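Local coordinates for protein (merozoite surface protein 1) (Plasmodium cynomolgi, PDB 1B9W) that probably takes part in binding and invading host erythrocytes and in merozoite egress, here represented by its two C-terminal EGF-like domains, at residues Ile8-Pro13 against Glu26-Leu31; Cys30-Lys35 against Leu82-Phe87. All blocks are in the same frame, centred on the assembly; numbering follows the deposited sequence.

Overall arrangement
From the N terminus, residues 8-13 run as a loop ahead of strand 16-20, which turns back into strand 26-30; contact 1 closes this loop by laying 8-13 against 26-31, entirely within the first EGF-like domain. The chain leaves strand 26-30 through a beta turn into strand 34-37 and then enters the second EGF-like domain. Its last loop, 82-87, returns to residues 30-35, so contact 2 closes a much longer loop and joins the two domains. The loops follow one another, sharing Cys30 and Leu31, and the contact centres lie about 12 Å apart. Arg29 NH1 probably hydrogen-bonds Val86 O at 2.8 Å, linking them directly.

Contact 1 of 2, residues Ile8-Pro13 against Glu26-Leu31; sequences IDTNVP and EEWRCL
Pro13 lies over one face of the Trp28 indole, its CG 3.5 Å from the centroid of the six-membered ring and only 6° off the normal, a CH-pi contact; Pro13 CD rests on the ring fusion, 3.7 Å from Trp28 CD2. With chi1 at 54°, Trp28 CG stands between its own backbone N and carbonyl carbon, and the indole rises from the strand to meet the proline. Thr10 CG2 approaches Trp28 CD1 obliquely.

The second flat group, the Glu26 carboxylate, is gripped by the backbone of the loop. Ile8 N donates to Glu26 OE2 at 2.8 Å in a nearly straight bond (168°), and Asp9 N to Glu26 OE1 at 3.0 Å; both donors come from the syn side, somewhat out of the carboxylate plane. On its anti lone pair, Glu26 OE1 also accepts from Thr10 OG1 at 2.7 Å. A water bridges Thr10 OG1 to the carbonyl O of Glu26.

Asp9 OD2 comes within 4.1 Å of Glu26 OE2, yet Arg20 NH1 of the adjacent strand 16-20 forms salt bridges with both and would offset their mutual repulsion. The Glu26 carboxylate thus binds the consecutive N-H groups of Ile8 and Asp9 and the Thr10 hydroxyl, holding the loop to strand 26-30, and these donors, together with Arg20, should favour its ionised form.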
ATOM      1  N   ILE A   8      -3.239  14.768  -5.174  1.00 16.49           N
ATOM      2  CA  ILE A   8      -2.914  16.143  -5.617  1.00 18.08           C
ATOM      3  C   ILE A   8      -2.834  17.060  -4.439  1.00 18.52           C
ATOM      4  O   ILE A   8      -2.375  18.206  -4.576  1.00 21.55           O
ATOM      5  CB  ILE A   8      -4.030  16.647  -6.599  1.00 15.58           C
ATOM      6  CG1 ILE A   8      -5.405  16.489  -6.007  1.00 17.57           C
ATOM      7  CG2 ILE A   8      -3.804  15.874  -7.899  1.00 18.78           C
ATOM      8  CD1 ILE A   8      -6.540  17.106  -6.854  1.00 20.60           C
ATOM      9  N   ASP A   9      -3.180  16.594  -3.227  1.00 16.05           N
ATOM     10  CA  ASP A   9      -3.117  17.470  -2.081  1.00 15.22           C
ATOM     11  C   ASP A   9      -1.955  17.154  -1.121  1.00 19.84           C
ATOM     12  O   ASP A   9      -1.668  17.951  -0.248  1.00 23.34           O
ATOM     13  CB  ASP A   9      -4.405  17.382  -1.255  1.00 18.57           C
ATOM     14  CG  ASP A   9      -5.615  18.022  -1.936  1.00 27.68           C
ATOM     15  OD1 ASP A   9      -5.383  19.058  -2.588  1.00 26.23           O
ATOM     16  OD2 ASP A   9      -6.738  17.516  -1.777  1.00 23.52           O
ATOM     17  N   THR A  10      -1.398  15.968  -1.249  1.00 18.57           N
ATOM     18  CA  THR A  10      -0.414  15.502  -0.238  1.00 16.00           C
ATOM     19  C   THR A  10       0.970  15.503  -0.819  1.00 12.42           C
ATOM     20  O   THR A  10       1.249  15.050  -1.923  1.00 14.74           O
ATOM     21  CB  THR A  10      -0.812  14.027   0.079  1.00 15.87           C
ATOM     22  OG1 THR A  10      -2.133  14.063   0.609  1.00 15.85           O
ATOM     23  CG2 THR A  10       0.167  13.458   1.127  1.00 19.90           C
ATOM     24  N   ASN A  11       1.943  15.978  -0.037  1.00 13.25           N
ATOM     25  CA  ASN A  11       3.340  15.855  -0.438  1.00 14.21           C
ATOM     26  C   ASN A  11       3.787  14.434   0.035  1.00 14.83           C
ATOM     27  O   ASN A  11       3.848  14.302   1.252  1.00 18.18           O
ATOM     28  CB  ASN A  11       4.144  16.920   0.300  1.00 19.29           C
ATOM     29  CG  ASN A  11       5.599  16.991  -0.081  1.00 24.60           C
ATOM     30  OD1 ASN A  11       6.069  16.291  -0.971  1.00 27.40           O
ATOM     31  ND2 ASN A  11       6.363  17.851   0.592  1.00 27.29           N
ATOM     32  N   VAL A  12       3.828  13.518  -0.872  1.00 16.10           N
ATOM     33  CA  VAL A  12       3.949  12.082  -0.469  1.00 16.04           C
ATOM     34  C   VAL A  12       5.386  11.781  -0.065  1.00 17.01           C
ATOM     35  O   VAL A  12       6.352  12.094  -0.741  1.00 15.83           O
ATOM     36  CB  VAL A  12       3.572  11.241  -1.684  1.00 17.85           C
ATOM     37  CG1 VAL A  12       3.617   9.742  -1.426  1.00 17.53           C
ATOM     38  CG2 VAL A  12       2.156  11.621  -2.166  1.00 16.62           C
ATOM     39  N   PRO A  13       5.554  11.043   1.046  1.00 16.57           N
ATOM     40  CA  PRO A  13       6.918  10.680   1.439  1.00 16.09           C
ATOM     41  C   PRO A  13       7.621   9.864   0.403  1.00 14.24           C
ATOM     42  O   PRO A  13       7.048   9.059  -0.334  1.00 17.12           O
ATOM     43  CB  PRO A  13       6.669   9.836   2.714  1.00 15.05           C
ATOM     44  CG  PRO A  13       5.330  10.265   3.232  1.00 15.93           C
ATOM     45  CD  PRO A  13       4.493  10.653   1.988  1.00 14.97           C
ATOM     46  N   GLU A  26      -7.007  11.629   0.959  1.00 11.70           N
ATOM     47  CA  GLU A  26      -5.898  10.959   0.345  1.00 10.55           C
ATOM     48  C   GLU A  26      -5.185  10.105   1.464  1.00 11.55           C
ATOM     49  O   GLU A  26      -5.076  10.657   2.546  1.00 16.22           O
ATOM     50  CB  GLU A  26      -4.870  12.004  -0.152  1.00 15.97           C
ATOM     51  CG  GLU A  26      -5.554  12.654  -1.396  1.00 15.96           C
ATOM     52  CD  GLU A  26      -4.674  13.649  -2.114  1.00 19.00           C
ATOM     53  OE1 GLU A  26      -3.573  14.020  -1.660  1.00 17.59           O
ATOM     54  OE2 GLU A  26      -5.146  14.009  -3.241  1.00 17.60           O
ATOM     55  N   GLU A  27      -4.721   8.978   0.991  1.00 12.46           N
ATOM     56  CA  GLU A  27      -3.968   8.166   2.038  1.00 13.63           C
ATOM     57  C   GLU A  27      -2.705   7.737   1.366  1.00 11.47           C
ATOM     58  O   GLU A  27      -2.688   7.208   0.273  1.00 13.63           O
ATOM     59  CB  GLU A  27      -4.825   6.952   2.417  1.00 16.08           C
ATOM     60  CG  GLU A  27      -4.033   6.111   3.474  1.00 19.50           C
ATOM     61  CD  GLU A  27      -4.785   4.842   3.801  1.00 26.32           C
ATOM     62  OE1 GLU A  27      -5.938   4.654   3.369  1.00 22.10           O
ATOM     63  OE2 GLU A  27      -4.211   4.017   4.560  1.00 22.67           O
ATOM     64  N   TRP A  28      -1.551   7.911   2.073  1.00 10.96           N
ATOM     65  CA  TRP A  28      -0.310   7.416   1.552  1.00 10.05           C
ATOM     66  C   TRP A  28       0.109   6.177   2.477  1.00 10.99           C
ATOM     67  O   TRP A  28      -0.322   6.185   3.612  1.00 11.64           O
ATOM     68  CB  TRP A  28       0.795   8.470   1.595  1.00 12.49           C
ATOM     69  CG  TRP A  28       1.069   9.132   2.909  1.00 16.99           C
ATOM     70  CD1 TRP A  28       0.509  10.262   3.435  1.00 15.77           C
ATOM     71  CD2 TRP A  28       2.031   8.689   3.894  1.00 14.04           C
ATOM     72  NE1 TRP A  28       1.041  10.562   4.664  1.00 19.32           N
ATOM     73  CE2 TRP A  28       1.980   9.573   4.956  1.00 16.39           C
ATOM     74  CE3 TRP A  28       2.899   7.572   3.909  1.00 19.01           C
ATOM     75  CZ2 TRP A  28       2.764   9.431   6.112  1.00 18.29           C
ATOM     76  CZ3 TRP A  28       3.707   7.437   5.056  1.00 15.06           C
ATOM     77  CH2 TRP A  28       3.609   8.341   6.115  1.00 13.74           C
ATOM     78  N   ARG A  29       0.747   5.275   1.796  1.00 13.00           N
ATOM     79  CA  ARG A  29       1.210   4.040   2.498  1.00 15.50           C
ATOM     80  C   ARG A  29       2.596   3.726   2.002  1.00 15.18           C
ATOM     81  O   ARG A  29       2.958   3.846   0.811  1.00 14.74           O
ATOM     82  CB  ARG A  29       0.318   2.861   2.077  1.00 10.35           C
ATOM     83  CG  ARG A  29      -1.104   2.988   2.643  1.00 11.89           C
ATOM     84  CD  ARG A  29      -1.915   1.760   2.177  1.00 12.21           C
ATOM     85  NE  ARG A  29      -3.263   1.904   2.755  1.00 12.93           N
ATOM     86  CZ  ARG A  29      -4.331   1.203   2.419  1.00 11.01           C
ATOM     87  NH1 ARG A  29      -4.324   0.248   1.519  1.00 16.91           N
ATOM     88  NH2 ARG A  29      -5.462   1.482   3.064  1.00 17.77           N
ATOM     89  N   CYS A  30       3.476   3.265   2.957  1.00 13.24           N
ATOM     90  CA  CYS A  30       4.765   2.865   2.399  1.00 10.25           C
ATOM     91  C   CYS A  30       4.683   1.716   1.432  1.00 11.48           C
ATOM     92  O   CYS A  30       3.848   0.822   1.550  1.00 15.10           O
ATOM     93  CB  CYS A  30       5.707   2.547   3.596  1.00 11.64           C
ATOM     94  SG  CYS A  30       6.018   3.850   4.751  1.00 16.38           S
ATOM     95  N   LEU A  31       5.626   1.636   0.490  1.00 11.51           N
ATOM     96  CA  LEU A  31       5.758   0.575  -0.469  1.00 14.22           C
ATOM     97  C   LEU A  31       6.201  -0.713   0.297  1.00 16.48           C
ATOM     98  O   LEU A  31       6.574  -0.580   1.478  1.00 16.18           O
ATOM     99  CB  LEU A  31       6.805   0.926  -1.522  1.00 17.60           C
ATOM    100  CG  LEU A  31       6.381   2.092  -2.479  1.00 21.69           C
ATOM    101  CD1 LEU A  31       7.524   2.362  -3.455  1.00 22.82           C
ATOM    102  CD2 LEU A  31       5.100   1.710  -3.202  1.00 17.66           C
TER
HETATM  103  O   HOH W   1      -2.606  12.256   2.768  1.00 39.61           O

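Contact 2 of 2, residues Cys30-Lys35 against Leu82-Phe87; sequences CLLYFK and LFEGVF
Phe83 meets the first EGF-like domain through its CB, 4.1 Å from Leu31 CD2, while that methyl lies obliquely to the Phe83 ring. The carbonyl O of Phe83 accepts a hydrogen bond from a water at 2.8 Å, and the same water accepts from Leu32 N at 2.9 Å, joining the two backbones where no direct hydrogen bond does. Glu84 follows with its aliphatic part: CB is 3.8 Å from Leu32 CD1, and its OE1 receives a weak bond from the bridging water. Phe83, Glu84 and Gly85 all have positive phi, and at Gly85, whose N bonds Leu82 O, a CB would jam against Glu84 O. Val86 then points toward the other domain. Its CG1, anti to the backbone N (chi1 170°), lies 3.7 Å from Cys30 O, and its CG2 packs 4.0 Å from Leu32 CD2. Val86 and Phe87 together face Leu82 in a classic beta bulge.

Across the contact, Leu31 to Phe34 form a type II turn between strands 26-30 and 34-37. The 82-87 loop, connecting strands 80-82 and 87-89, therefore packs against the bend between the two hairpins of the first domain, while Phe83 also touches Ala17 on strand 16-20.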
ATOM      1  N   CYS A  30       3.476   3.265   2.957  1.00 13.24           N
ATOM      2  CA  CYS A  30       4.765   2.865   2.399  1.00 10.25           C
ATOM      3  C   CYS A  30       4.683   1.716   1.432  1.00 11.48           C
ATOM      4  O   CYS A  30       3.848   0.822   1.550  1.00 15.10           O
ATOM      5  CB  CYS A  30       5.707   2.547   3.596  1.00 11.64           C
ATOM      6  SG  CYS A  30       6.018   3.850   4.751  1.00 16.38           S
ATOM      7  N   LEU A  31       5.626   1.636   0.490  1.00 11.51           N
ATOM      8  CA  LEU A  31       5.758   0.575  -0.469  1.00 14.22           C
ATOM      9  C   LEU A  31       6.201  -0.713   0.297  1.00 16.48           C
ATOM     10  O   LEU A  31       6.574  -0.580   1.478  1.00 16.18           O
ATOM     11  CB  LEU A  31       6.805   0.926  -1.522  1.00 17.60           C
ATOM     12  CG  LEU A  31       6.381   2.092  -2.479  1.00 21.69           C
ATOM     13  CD1 LEU A  31       7.524   2.362  -3.455  1.00 22.82           C
ATOM     14  CD2 LEU A  31       5.100   1.710  -3.202  1.00 17.66           C
ATOM     15  N   LEU A  32       5.952  -1.847  -0.318  1.00 16.52           N
ATOM     16  CA  LEU A  32       6.392  -3.095   0.345  1.00 17.87           C
ATOM     17  C   LEU A  32       7.885  -3.031   0.637  1.00 17.06           C
ATOM     18  O   LEU A  32       8.713  -2.465  -0.067  1.00 13.79           O
ATOM     19  CB  LEU A  32       6.104  -4.291  -0.554  1.00 17.32           C
ATOM     20  CG  LEU A  32       4.677  -4.754  -0.780  1.00 21.11           C
ATOM     21  CD1 LEU A  32       4.653  -6.040  -1.605  1.00 19.32           C
ATOM     22  CD2 LEU A  32       3.931  -4.880   0.537  1.00 22.85           C
ATOM     23  N   TYR A  33       8.293  -3.717   1.742  1.00 17.36           N
ATOM     24  CA  TYR A  33       9.684  -3.691   2.177  1.00 16.29           C
ATOM     25  C   TYR A  33      10.164  -2.352   2.720  1.00 15.35           C
ATOM     26  O   TYR A  33      11.352  -2.109   2.932  1.00 18.17           O
ATOM     27  CB  TYR A  33      10.680  -4.287   1.185  1.00 18.39           C
ATOM     28  CG  TYR A  33      10.220  -5.632   0.666  1.00 22.55           C
ATOM     29  CD1 TYR A  33      10.234  -6.785   1.443  1.00 26.97           C
ATOM     30  CD2 TYR A  33       9.769  -5.723  -0.652  1.00 24.87           C
ATOM     31  CE1 TYR A  33       9.797  -7.997   0.933  1.00 27.73           C
ATOM     32  CE2 TYR A  33       9.312  -6.916  -1.164  1.00 27.27           C
ATOM     33  CZ  TYR A  33       9.348  -8.048  -0.373  1.00 29.93           C
ATOM     34  OH  TYR A  33       8.886  -9.227  -0.906  1.00 32.26           O
ATOM     35  N   PHE A  34       9.222  -1.532   3.166  1.00 13.27           N
ATOM     36  CA  PHE A  34       9.436  -0.322   3.900  1.00 14.92           C
ATOM     37  C   PHE A  34       8.445  -0.244   5.044  1.00 14.65           C
ATOM     38  O   PHE A  34       7.337  -0.758   4.935  1.00 17.99           O
ATOM     39  CB  PHE A  34       9.214   0.960   3.035  1.00 15.88           C
ATOM     40  CG  PHE A  34      10.283   1.078   1.999  1.00 14.47           C
ATOM     41  CD1 PHE A  34      10.148   0.427   0.783  1.00 16.11           C
ATOM     42  CD2 PHE A  34      11.422   1.832   2.262  1.00 16.17           C
ATOM     43  CE1 PHE A  34      11.134   0.550  -0.176  1.00 21.86           C
ATOM     44  CE2 PHE A  34      12.408   1.930   1.294  1.00 21.61           C
ATOM     45  CZ  PHE A  34      12.285   1.289   0.075  1.00 19.73           C
ATOM     46  N   LYS A  35       8.790   0.451   6.129  1.00 13.81           N
ATOM     47  CA  LYS A  35       7.880   0.521   7.250  1.00 12.87           C
ATOM     48  C   LYS A  35       7.748   1.966   7.727  1.00 10.86           C
ATOM     49  O   LYS A  35       8.757   2.680   7.770  1.00 14.05           O
ATOM     50  CB  LYS A  35       8.497  -0.307   8.427  1.00 14.58           C
ATOM     51  CG  LYS A  35       7.634  -0.234   9.671  1.00 20.38           C
ATOM     52  CD  LYS A  35       8.070  -1.400  10.596  1.00 20.71           C
ATOM     53  CE  LYS A  35       7.322  -1.370  11.907  1.00 25.01           C
ATOM     54  NZ  LYS A  35       7.731  -2.526  12.767  1.00 22.84           N
ATOM     55  N   LEU A  82      -2.656  -2.678  -6.585  1.00 23.26           N
ATOM     56  CA  LEU A  82      -1.878  -1.517  -7.012  1.00 21.34           C
ATOM     57  C   LEU A  82      -0.566  -1.533  -6.194  1.00 22.02           C
ATOM     58  O   LEU A  82      -0.654  -1.776  -4.973  1.00 19.78           O
ATOM     59  CB  LEU A  82      -2.632  -0.244  -6.664  1.00 27.05           C
ATOM     60  CG  LEU A  82      -3.479   0.477  -7.715  1.00 34.25           C
ATOM     61  CD1 LEU A  82      -3.836  -0.404  -8.889  1.00 34.72           C
ATOM     62  CD2 LEU A  82      -4.725   1.061  -7.068  1.00 34.55           C
ATOM     63  N   PHE A  83       0.540  -1.213  -6.824  1.00 21.34           N
ATOM     64  CA  PHE A  83       1.827  -1.141  -6.137  1.00 23.73           C
ATOM     65  C   PHE A  83       2.092  -2.462  -5.397  1.00 23.48           C
ATOM     66  O   PHE A  83       2.490  -2.417  -4.237  1.00 22.40           O
ATOM     67  CB  PHE A  83       1.873   0.008  -5.138  1.00 27.15           C
ATOM     68  CG  PHE A  83       1.415   1.335  -5.697  1.00 33.23           C
ATOM     69  CD1 PHE A  83       2.241   2.073  -6.516  1.00 34.76           C
ATOM     70  CD2 PHE A  83       0.167   1.836  -5.379  1.00 36.85           C
ATOM     71  CE1 PHE A  83       1.821   3.287  -7.028  1.00 39.73           C
ATOM     72  CE2 PHE A  83      -0.267   3.053  -5.876  1.00 38.94           C
ATOM     73  CZ  PHE A  83       0.570   3.773  -6.705  1.00 39.46           C
ATOM     74  N   GLU A  84       1.849  -3.566  -6.067  1.00 23.54           N
ATOM     75  CA  GLU A  84       2.065  -4.905  -5.525  1.00 26.82           C
ATOM     76  C   GLU A  84       1.161  -5.275  -4.374  1.00 25.89           C
ATOM     77  O   GLU A  84       1.448  -6.244  -3.657  1.00 25.21           O
ATOM     78  CB  GLU A  84       3.549  -5.104  -5.149  1.00 29.63           C
ATOM     79  CG  GLU A  84       4.441  -4.954  -6.370  1.00 38.21           C
ATOM     80  CD  GLU A  84       5.893  -4.662  -6.096  1.00 46.83           C
ATOM     81  OE1 GLU A  84       6.339  -4.501  -4.940  1.00 47.82           O
ATOM     82  OE2 GLU A  84       6.649  -4.587  -7.097  1.00 55.15           O
ATOM     83  N   GLY A  85       0.021  -4.591  -4.196  1.00 21.61           N
ATOM     84  CA  GLY A  85      -0.926  -4.953  -3.168  1.00 19.40           C
ATOM     85  C   GLY A  85      -0.892  -4.075  -1.939  1.00 16.98           C
ATOM     86  O   GLY A  85      -1.631  -4.355  -0.995  1.00 19.36           O
ATOM     87  N   VAL A  86      -0.153  -2.986  -1.970  1.00 14.84           N
ATOM     88  CA  VAL A  86      -0.241  -1.967  -0.924  1.00 16.58           C
ATOM     89  C   VAL A  86      -1.643  -1.367  -0.906  1.00 16.90           C
ATOM     90  O   VAL A  86      -2.167  -0.986   0.126  1.00 15.57           O
ATOM     91  CB  VAL A  86       0.858  -0.912  -1.148  1.00 17.78           C
ATOM     92  CG1 VAL A  86       0.666   0.280  -0.252  1.00 17.22           C
ATOM     93  CG2 VAL A  86       2.218  -1.555  -0.876  1.00 20.89           C
ATOM     94  N   PHE A  87      -2.250  -1.294  -2.103  1.00 17.68           N
ATOM     95  CA  PHE A  87      -3.671  -0.946  -2.219  1.00 18.98           C
ATOM     96  C   PHE A  87      -4.327  -2.011  -3.131  1.00 18.25           C
ATOM     97  O   PHE A  87      -3.668  -2.585  -3.995  1.00 18.10           O
ATOM     98  CB  PHE A  87      -3.927   0.415  -2.895  1.00 19.24           C
ATOM     99  CG  PHE A  87      -3.566   1.625  -2.093  1.00 13.69           C
ATOM    100  CD1 PHE A  87      -4.470   2.190  -1.218  1.00 14.75           C
ATOM    101  CD2 PHE A  87      -2.304   2.172  -2.253  1.00 15.37           C
ATOM    102  CE1 PHE A  87      -4.087   3.301  -0.481  1.00 17.29           C
ATOM    103  CE2 PHE A  87      -1.919   3.298  -1.525  1.00 15.22           C
ATOM    104  CZ  PHE A  87      -2.833   3.835  -0.649  1.00 14.91           C
TER
HETATM  105  O   HOH W   2       5.044  -1.923  -3.101  1.00 23.11           O